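Side-chain contacts in adenylate kinase (Cryptosporidium parvum Iowa II, PDB 3BE4), which probably transfers a phosphoryl group between ATP and AMP, as adenylate kinases do, and is seen here with a bound bis-substrate analogue that spans both nucleotide sites: residues M39-I44 with S56-G61; V163-D168 with K174-V179. All coordinates share one frame; numbering follows the deposited sequence.

Contact 1. Residues M39-I44 with S56-G61; sequences MLREAI and SIIESG. With AP5 (bis(adenosine)-5'-pentaphosphate), chain C.
Leu40, Arg41 and Ile44 of helix 36-45 converge on the side chain of Ile58 from helix 52-60, across the AMP-binding part of the adenylate kinase fold. The first shell is mostly apolar. CD1 of Ile58 lies 3.7 Å from CB of Leu40, and the same methyl meets Ile44 end to end, CD1 to CD1, at 3.8 Å. With CG1 anti to its carbonyl carbon (chi1 -69°), Ile58 sends this longer branch across to the other helix, while its CG2 branch turns to Arg41 and lies 3.5 Å from NH2, at a slant to the guanidinium.

The same side chains wall one adenosine of bis(adenosine)-5'-pentaphosphate. CD1 of Leu40 touches the junction of base and sugar, 3.6 Å from AP5 N9A, and CG1 of Ile58 packs on the ribose close to both O2F and O4F. Arg41 supplies the polar grip: its bent chain brings the edge of the guanidinium to the alpha phosphate, where NH1 donates to AP5 O1A at 2.7 Å, a short but distinctly bent bond of 137°.

Farther out, the segment axes are inclined at 139°, nearer antiparallel than parallel, and lie 11.5 Å apart at closest approach, so the gap is bridged by side chains rather than by backbone. Leu40 also packs on Val64 of a neighbouring loop and on Leu72 of helix 66-78. Helix 52-60 ends in a Schellman motif at Gly61, whose phi is positive, and within that last turn Ser60 OG donates to Ile57 O at 2.6 Å.

Contact 2. Residues V163-D168 with K174-V179; sequences VWRDDD and KVRLDV. With AP5 (bis(adenosine)-5'-pentaphosphate), chain C.
Arg176 of helix 170-184 reaches back to Asp167 and Asp168 in the loop before that helix, and with Arg165 these residues form a salt-bridge network beside the phosphate chain of the bound inhibitor, in the P-loop kinase fold of the adenylate kinases.

The salt bridges differ in geometry. Asp168 meets the guanidinium of Arg176 at its edge, the two planes nearly coplanar, and OD1 takes NH1 on its anti lone pair at 2.7 Å. Asp167 instead stacks its carboxylate over a face, OD2 lying 3.7 Å above the guanidinium plane, a long ion pair in which no N-H points at the oxygen. Arg165 grips this carboxylate side-on: NE bonds to OD1 at 3.0 Å and NH2 to OD2. The chi1 of Asp167, 60°, places its carboxylate between its backbone N and carbonyl carbon, within reach of both arginines.

Both arginines also donate to the phosphates. From Arg165, NH2 serves AP5 O3A as well as the aspartate, and NH1 donates to O2G, nearly straight at 169°. Arg176 directs NE and NH2 to a single oxygen, O2B, NH2 also giving a weak bond to Asp168 OD1.

Arg132 joins the two arginines round the phosphates, and the anionic groups probably balance the three positive charges. Asp168 OD2 bridges to Arg132. The terminal NH2 atoms of Arg165 and Arg176 lie 3.5 Å apart, two donors with no bond between them.

How the contacts relate
From the N terminus, the chain first forms contact 1, where 39-44 and 56-61 close a short connection between helices 36-45 and 52-60. It then runs through strands 86-89 and 114-119 of the parallel sheet and the small antiparallel pair 132-134 and 141-143 before contact 2 closes the turn from 163-168 into helix 170-184. The two loops therefore follow in series, neither nested nor crossed. In space their centres are about 11 Å apart, and both line the same ligand. They meet where Ile58 O packs on Asp167 CB and Ser60 O on Val175 CB, and where Arg41 NH2 faces Asp167 OD2 in a weak ion pair, joining the AMP-side helices to helix 170-184 and its preceding loop.

Contact 1. Residues M39-I44 with S56-G61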
loop_
_atom_site.group_PDB
_atom_site.type_symbol
_atom_site.label_atom_id
_atom_site.label_comp_id
_atom_site.label_asym_id
_atom_site.label_seq_id
_atom_site.Cartn_x
_atom_site.Cartn_y
_atom_site.Cartn_z
ATOM N N MET A 39 3.753 -7.606 3.360
ATOM C CA MET A 39 5.066 -8.100 3.783
ATOM C C MET A 39 5.073 -8.514 5.262
ATOM O O MET A 39 5.569 -9.571 5.647
ATOM C CB MET A 39 6.206 -7.120 3.491
ATOM C CG MET A 39 6.445 -6.848 2.005
ATOM S SD MET A 39 7.187 -5.174 1.600
ATOM C CE MET A 39 8.724 -5.231 2.547
ATOM N N LEU A 40 4.449 -7.675 6.086
ATOM C CA LEU A 40 4.250 -8.080 7.487
ATOM C C LEU A 40 3.343 -9.261 7.647
ATOM O O LEU A 40 3.739 -10.133 8.436
ATOM C CB LEU A 40 3.698 -6.877 8.296
ATOM C CG LEU A 40 4.724 -5.761 8.531
ATOM C CD1 LEU A 40 3.942 -4.519 9.039
ATOM C CD2 LEU A 40 5.805 -6.144 9.559
ATOM N N ARG A 41 2.184 -9.349 6.976
ATOM C CA ARG A 41 1.291 -10.489 7.030
ATOM C C ARG A 41 2.047 -11.721 6.514
ATOM O O ARG A 41 1.953 -12.798 7.127
ATOM C CB ARG A 41 0.035 -10.288 6.227
ATOM C CG ARG A 41 -0.876 -9.421 7.048
ATOM C CD ARG A 41 -2.344 -9.527 6.836
ATOM N NE ARG A 41 -2.475 -8.351 6.173
ATOM C CZ ARG A 41 -2.622 -7.110 6.661
ATOM N NH1 ARG A 41 -2.407 -6.416 5.695
ATOM N NH2 ARG A 41 -3.015 -6.560 7.923
ATOM N N GLU A 42 2.834 -11.611 5.441
ATOM C CA GLU A 42 3.750 -12.760 5.059
ATOM C C GLU A 42 4.854 -13.109 6.109
ATOM O O GLU A 42 5.236 -14.308 6.287
ATOM C CB GLU A 42 4.438 -12.465 3.733
ATOM C CG GLU A 42 5.218 -13.606 3.138
ATOM C CD GLU A 42 6.356 -13.110 2.239
ATOM O OE1 GLU A 42 6.336 -11.947 1.774
ATOM O OE2 GLU A 42 7.299 -13.891 2.001
ATOM N N ALA A 43 5.417 -12.114 6.775
ATOM C CA ALA A 43 6.381 -12.422 7.876
ATOM C C ALA A 43 5.692 -13.108 9.064
ATOM O O ALA A 43 6.281 -14.023 9.700
ATOM C CB ALA A 43 7.149 -11.212 8.348
ATOM N N ILE A 44 4.455 -12.734 9.335
ATOM C CA ILE A 44 3.630 -13.343 10.377
ATOM C C ILE A 44 3.404 -14.804 9.990
ATOM O O ILE A 44 3.939 -15.667 10.700
ATOM C CB ILE A 44 2.243 -12.606 10.582
ATOM C CG1 ILE A 44 2.368 -11.340 11.463
ATOM C CG2 ILE A 44 1.096 -13.561 11.059
ATOM C CD1 ILE A 44 1.072 -10.518 11.382
ATOM N N SER A 56 -0.267 -8.685 17.034
ATOM C CA SER A 56 -1.206 -7.894 17.809
ATOM C C SER A 56 -1.212 -6.401 17.412
ATOM O O SER A 56 -2.285 -5.790 17.388
ATOM C CB SER A 56 -0.880 -8.111 19.336
ATOM O OG SER A 56 -1.887 -7.436 20.053
ATOM N N ILE A 57 -0.033 -5.839 17.245
ATOM C CA ILE A 57 0.076 -4.428 16.841
ATOM C C ILE A 57 -0.721 -4.149 15.547
ATOM O O ILE A 57 -1.565 -3.262 15.524
ATOM C CB ILE A 57 1.545 -4.034 16.685
ATOM C CG1 ILE A 57 2.310 -4.082 18.057
ATOM C CG2 ILE A 57 1.577 -2.727 15.936
ATOM C CD1 ILE A 57 3.771 -4.090 17.851
ATOM N N ILE A 58 -0.575 -5.028 14.503
ATOM C CA ILE A 58 -1.347 -4.852 13.266
ATOM C C ILE A 58 -2.825 -4.987 13.508
ATOM O O ILE A 58 -3.596 -4.156 13.068
ATOM C CB ILE A 58 -0.849 -5.978 12.247
ATOM C CG1 ILE A 58 0.558 -5.588 11.895
ATOM C CG2 ILE A 58 -1.819 -6.173 11.158
ATOM C CD1 ILE A 58 1.267 -6.747 11.109
ATOM N N GLU A 59 -3.264 -6.026 14.272
ATOM C CA GLU A 59 -4.685 -6.182 14.471
ATOM C C GLU A 59 -5.271 -5.079 15.392
ATOM O O GLU A 59 -6.503 -4.856 15.448
ATOM C CB GLU A 59 -4.895 -7.654 14.971
ATOM C CG GLU A 59 -4.376 -8.664 13.807
ATOM C CD GLU A 59 -4.548 -10.146 14.128
ATOM O OE1 GLU A 59 -5.053 -10.474 15.266
ATOM O OE2 GLU A 59 -4.217 -10.978 13.241
ATOM N N SER A 60 -4.419 -4.282 16.109
ATOM C CA SER A 60 -4.922 -3.157 16.981
ATOM C C SER A 60 -5.095 -1.885 16.047
ATOM O O SER A 60 -5.699 -0.926 16.406
ATOM C CB SER A 60 -3.889 -2.869 18.050
ATOM O OG SER A 60 -2.747 -2.196 17.521
ATOM N N GLY A 61 -4.442 -1.947 14.877
ATOM C CA GLY A 61 -4.406 -0.807 13.913
ATOM C C GLY A 61 -3.247 0.090 14.079
ATOM O O GLY A 61 -3.116 1.049 13.286
HETATM P PA AP5 C . -1.866 -2.509 5.146
HETATM O O1A AP5 C . -2.080 -3.964 4.698
HETATM O O2A AP5 C . -1.178 -1.579 4.261
HETATM O O3A AP5 C . -3.278 -1.893 5.583
HETATM P PB AP5 C . -3.810 -0.395 5.581
HETATM O O1B AP5 C . -2.719 0.552 5.723
HETATM O O2B AP5 C . -5.008 -0.365 6.539
HETATM O O3B AP5 C . -4.370 -0.316 3.998
HETATM P PG AP5 C . -5.238 -1.346 3.200
HETATM O O1G AP5 C . -6.416 -1.702 4.040
HETATM O O2G AP5 C . -4.321 -2.398 2.726
HETATM O O3G AP5 C . -5.672 -0.341 2.061
HETATM P PD AP5 C . -5.403 -0.243 0.454
HETATM O O1D AP5 C . -4.451 -1.298 0.086
HETATM O O2D AP5 C . -5.134 1.181 0.193
HETATM O O3D AP5 C . -6.866 -0.515 -0.134
HETATM P PE AP5 C . -7.375 -1.787 -0.949
HETATM O O1E AP5 C . -7.159 -2.963 -0.155
HETATM O O2E AP5 C . -6.848 -1.779 -2.371
HETATM O O5F AP5 C . -1.073 -2.419 6.530
HETATM C C5F AP5 C . -1.519 -3.396 7.484
HETATM C C4F AP5 C . -0.975 -2.829 8.860
HETATM O O4F AP5 C . 0.380 -3.202 8.940
HETATM C C3F AP5 C . -1.010 -1.368 9.104
HETATM O O3F AP5 C . -2.270 -0.939 9.573
HETATM C C2F AP5 C . 0.065 -1.327 10.209
HETATM O O2F AP5 C . -0.422 -1.972 11.449
HETATM C C1F AP5 C . 1.161 -2.217 9.651
HETATM N N9A AP5 C . 2.018 -1.474 8.767
HETATM C C8A AP5 C . 2.050 -1.674 7.359
HETATM N N7A AP5 C . 2.942 -0.868 6.808
HETATM C C5A AP5 C . 3.555 -0.154 7.857
HETATM C C6A AP5 C . 4.586 0.766 7.858
HETATM N N6A AP5 C . 5.176 1.359 6.814
HETATM N N1A AP5 C . 4.918 1.254 9.146
HETATM C C2A AP5 C . 4.334 0.731 10.203
HETATM N N3A AP5 C . 3.333 -0.174 10.251
HETATM C C4A AP5 C . 2.985 -0.694 8.986
HETATM O O5J AP5 C . -8.893 -1.418 -1.105
HETATM C C5J AP5 C . -9.814 -1.492 0.091
HETATM C C4J AP5 C . -11.181 -1.911 -0.493
HETATM O O4J AP5 C . -11.762 -0.966 -1.412
HETATM C C3J AP5 C . -11.134 -3.302 -1.129
HETATM O O3J AP5 C . -12.330 -3.990 -0.832
HETATM C C2J AP5 C . -11.174 -2.863 -2.559
HETATM O O2J AP5 C . -11.764 -3.859 -3.382
HETATM C C1J AP5 C . -12.070 -1.713 -2.709
HETATM N N9B AP5 C . -11.818 -0.717 -3.704
HETATM C C8B AP5 C . -10.579 -0.342 -4.222
HETATM N N7B AP5 C . -10.778 0.674 -5.082
HETATM C C5B AP5 C . -12.124 0.949 -5.129
HETATM C C6B AP5 C . -12.895 2.004 -5.710
HETATM N N6B AP5 C . -12.300 2.904 -6.492
HETATM N N1B AP5 C . -14.240 2.005 -5.498
HETATM C C2B AP5 C . -14.814 1.086 -4.606
HETATM N N3B AP5 C . -14.114 0.113 -3.947
HETATM C C4B AP5 C . -12.742 0.097 -4.128
#

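Contact 2. Residues V163-D168 with K174-V179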
loop_
_atom_site.group_PDB
_atom_site.type_symbol
_atom_site.label_atom_id
_atom_site.label_comp_id
_atom_site.label_asym_id
_atom_site.label_seq_id
_atom_site.Cartn_x
_atom_site.Cartn_y
_atom_site.Cartn_z
ATOM N N VAL A 163 -11.110 -14.332 2.294
ATOM C CA VAL A 163 -11.145 -14.306 3.741
ATOM C C VAL A 163 -11.133 -12.862 4.285
ATOM O O VAL A 163 -10.862 -11.891 3.589
ATOM C CB VAL A 163 -10.063 -15.179 4.460
ATOM C CG1 VAL A 163 -10.059 -16.616 3.837
ATOM C CG2 VAL A 163 -8.755 -14.433 4.310
ATOM N N TRP A 164 -11.552 -12.767 5.525
ATOM C CA TRP A 164 -11.609 -11.531 6.342
ATOM C C TRP A 164 -10.170 -11.259 6.770
ATOM O O TRP A 164 -9.321 -12.128 6.852
ATOM C CB TRP A 164 -12.488 -11.785 7.555
ATOM C CG TRP A 164 -12.685 -10.504 8.450
ATOM C CD1 TRP A 164 -13.169 -9.313 7.996
ATOM C CD2 TRP A 164 -12.405 -10.443 9.811
ATOM N NE1 TRP A 164 -13.223 -8.485 9.129
ATOM C CE2 TRP A 164 -12.818 -9.201 10.242
ATOM C CE3 TRP A 164 -11.856 -11.348 10.696
ATOM C CZ2 TRP A 164 -12.586 -8.759 11.642
ATOM C CZ3 TRP A 164 -11.701 -10.992 12.096
ATOM C CH2 TRP A 164 -12.055 -9.680 12.506
ATOM N N ARG A 165 -9.904 -9.943 6.972
ATOM C CA ARG A 165 -8.667 -9.438 7.631
ATOM C C ARG A 165 -8.943 -9.037 9.076
ATOM O O ARG A 165 -9.815 -8.230 9.268
ATOM C CB ARG A 165 -8.115 -8.198 6.871
ATOM C CG ARG A 165 -7.031 -8.631 5.898
ATOM C CD ARG A 165 -6.640 -7.427 5.009
ATOM N NE ARG A 165 -6.197 -6.277 5.820
ATOM C CZ ARG A 165 -5.560 -5.188 5.310
ATOM N NH1 ARG A 165 -5.406 -5.071 4.007
ATOM N NH2 ARG A 165 -5.239 -4.173 6.156
ATOM N N ASP A 166 -8.175 -9.612 9.966
ATOM C CA ASP A 166 -8.468 -9.408 11.380
ATOM C C ASP A 166 -8.297 -7.988 11.752
ATOM O O ASP A 166 -8.890 -7.637 12.813
ATOM C CB ASP A 166 -7.571 -10.241 12.248
ATOM C CG ASP A 166 -7.917 -11.728 12.220
ATOM O OD1 ASP A 166 -8.323 -12.342 13.188
ATOM O OD2 ASP A 166 -7.722 -12.443 11.179
ATOM N N ASP A 167 -7.587 -7.140 10.977
ATOM C CA ASP A 167 -7.509 -5.755 11.422
ATOM C C ASP A 167 -8.691 -4.882 10.937
ATOM O O ASP A 167 -8.725 -3.664 11.180
ATOM C CB ASP A 167 -6.162 -5.118 10.948
ATOM C CG ASP A 167 -5.954 -5.083 9.440
ATOM O OD1 ASP A 167 -6.434 -5.973 8.778
ATOM O OD2 ASP A 167 -5.092 -4.276 8.936
ATOM N N ASP A 168 -9.616 -5.527 10.192
ATOM C CA ASP A 168 -10.781 -4.860 9.704
ATOM C C ASP A 168 -11.933 -4.815 10.752
ATOM O O ASP A 168 -13.038 -4.308 10.447
ATOM C CB ASP A 168 -11.206 -5.445 8.346
ATOM C CG ASP A 168 -10.258 -4.911 7.228
ATOM O OD1 ASP A 168 -9.432 -3.954 7.383
ATOM O OD2 ASP A 168 -10.319 -5.579 6.133
ATOM N N LYS A 174 -10.749 2.528 13.375
ATOM C CA LYS A 174 -10.583 3.886 14.025
ATOM C C LYS A 174 -9.148 4.229 14.323
ATOM O O LYS A 174 -8.729 5.351 13.993
ATOM C CB LYS A 174 -11.429 3.877 15.316
ATOM C CG LYS A 174 -11.582 5.324 15.935
ATOM C CD LYS A 174 -12.354 5.241 17.275
ATOM C CE LYS A 174 -12.504 6.605 17.928
ATOM N NZ LYS A 174 -13.157 6.401 19.320
ATOM N N VAL A 175 -8.399 3.316 14.884
ATOM C CA VAL A 175 -6.913 3.489 15.106
ATOM C C VAL A 175 -6.196 3.800 13.810
ATOM O O VAL A 175 -5.479 4.783 13.722
ATOM C CB VAL A 175 -6.320 2.366 15.864
ATOM C CG1 VAL A 175 -4.874 2.625 16.112
ATOM C CG2 VAL A 175 -7.066 2.292 17.192
ATOM N N ARG A 176 -6.449 2.955 12.768
ATOM C CA ARG A 176 -5.778 3.124 11.529
ATOM C C ARG A 176 -5.977 4.506 10.932
ATOM O O ARG A 176 -5.016 5.154 10.448
ATOM C CB ARG A 176 -6.241 2.044 10.448
ATOM C CG ARG A 176 -5.606 0.679 10.751
ATOM C CD ARG A 176 -6.526 -0.483 10.400
ATOM N NE ARG A 176 -6.495 -0.615 8.923
ATOM C CZ ARG A 176 -7.379 -1.419 8.298
ATOM N NH1 ARG A 176 -8.374 -2.061 8.970
ATOM N NH2 ARG A 176 -7.359 -1.504 6.929
ATOM N N LEU A 177 -7.242 4.975 10.933
ATOM C CA LEU A 177 -7.520 6.318 10.445
ATOM C C LEU A 177 -6.828 7.391 11.350
ATOM O O LEU A 177 -6.255 8.349 10.811
ATOM C CB LEU A 177 -9.004 6.521 10.375
ATOM C CG LEU A 177 -9.545 5.813 9.097
ATOM C CD1 LEU A 177 -11.082 5.779 9.207
ATOM C CD2 LEU A 177 -9.123 6.547 7.897
ATOM N N ASP A 178 -6.903 7.217 12.652
ATOM C CA ASP A 178 -6.357 8.266 13.543
ATOM C C ASP A 178 -4.851 8.411 13.331
ATOM O O ASP A 178 -4.278 9.552 13.164
ATOM C CB ASP A 178 -6.627 7.852 14.966
ATOM C CG ASP A 178 -6.332 8.980 15.944
ATOM O OD1 ASP A 178 -6.765 10.093 15.649
ATOM O OD2 ASP A 178 -5.598 8.759 16.954
ATOM N N VAL A 179 -4.140 7.265 13.344
ATOM C CA VAL A 179 -2.640 7.341 13.192
ATOM C C VAL A 179 -2.285 7.808 11.765
ATOM O O VAL A 179 -1.262 8.506 11.545
ATOM C CB VAL A 179 -1.924 6.042 13.602
ATOM C CG1 VAL A 179 -2.349 5.637 15.071
ATOM C CG2 VAL A 179 -2.413 4.860 12.741
HETATM P PA AP5 C . -1.866 -2.509 5.146
HETATM O O1A AP5 C . -2.080 -3.964 4.698
HETATM O O2A AP5 C . -1.178 -1.579 4.261
HETATM O O3A AP5 C . -3.278 -1.893 5.583
HETATM P PB AP5 C . -3.810 -0.395 5.581
HETATM O O1B AP5 C . -2.719 0.552 5.723
HETATM O O2B AP5 C . -5.008 -0.365 6.539
HETATM O O3B AP5 C . -4.370 -0.316 3.998
HETATM P PG AP5 C . -5.238 -1.346 3.200
HETATM O O1G AP5 C . -6.416 -1.702 4.040
HETATM O O2G AP5 C . -4.321 -2.398 2.726
HETATM O O3G AP5 C . -5.672 -0.341 2.061
HETATM P PD AP5 C . -5.403 -0.243 0.454
HETATM O O1D AP5 C . -4.451 -1.298 0.086
HETATM O O2D AP5 C . -5.134 1.181 0.193
HETATM O O3D AP5 C . -6.866 -0.515 -0.134
HETATM P PE AP5 C . -7.375 -1.787 -0.949
HETATM O O1E AP5 C . -7.159 -2.963 -0.155
HETATM O O2E AP5 C . -6.848 -1.779 -2.371
HETATM O O5F AP5 C . -1.073 -2.419 6.530
HETATM C C5F AP5 C . -1.519 -3.396 7.484
HETATM C C4F AP5 C . -0.975 -2.829 8.860
HETATM O O4F AP5 C . 0.380 -3.202 8.940
HETATM C C3F AP5 C . -1.010 -1.368 9.104
HETATM O O3F AP5 C . -2.270 -0.939 9.573
HETATM C C2F AP5 C . 0.065 -1.327 10.209
HETATM O O2F AP5 C . -0.422 -1.972 11.449
HETATM C C1F AP5 C . 1.161 -2.217 9.651
HETATM N N9A AP5 C . 2.018 -1.474 8.767
HETATM C C8A AP5 C . 2.050 -1.674 7.359
HETATM N N7A AP5 C . 2.942 -0.868 6.808
HETATM C C5A AP5 C . 3.555 -0.154 7.857
HETATM C C6A AP5 C . 4.586 0.766 7.858
HETATM N N6A AP5 C . 5.176 1.359 6.814
HETATM N N1A AP5 C . 4.918 1.254 9.146
HETATM C C2A AP5 C . 4.334 0.731 10.203
HETATM N N3A AP5 C . 3.333 -0.174 10.251
HETATM C C4A AP5 C . 2.985 -0.694 8.986
HETATM O O5J AP5 C . -8.893 -1.418 -1.105
HETATM C C5J AP5 C . -9.814 -1.492 0.091
HETATM C C4J AP5 C . -11.181 -1.911 -0.493
HETATM O O4J AP5 C . -11.762 -0.966 -1.412
HETATM C C3J AP5 C . -11.134 -3.302 -1.129
HETATM O O3J AP5 C . -12.330 -3.990 -0.832
HETATM C C2J AP5 C . -11.174 -2.863 -2.559
HETATM O O2J AP5 C . -11.764 -3.859 -3.382
HETATM C C1J AP5 C . -12.070 -1.713 -2.709
HETATM N N9B AP5 C . -11.818 -0.717 -3.704
HETATM C C8B AP5 C . -10.579 -0.342 -4.222
HETATM N N7B AP5 C . -10.778 0.674 -5.082
HETATM C C5B AP5 C . -12.124 0.949 -5.129
HETATM C C6B AP5 C . -12.895 2.004 -5.710
HETATM N N6B AP5 C . -12.300 2.904 -6.492
HETATM N N1B AP5 C . -14.240 2.005 -5.498
HETATM C C2B AP5 C . -14.814 1.086 -4.606
HETATM N N3B AP5 C . -14.114 0.113 -3.947
HETATM C C4B AP5 C . -12.742 0.097 -4.128
#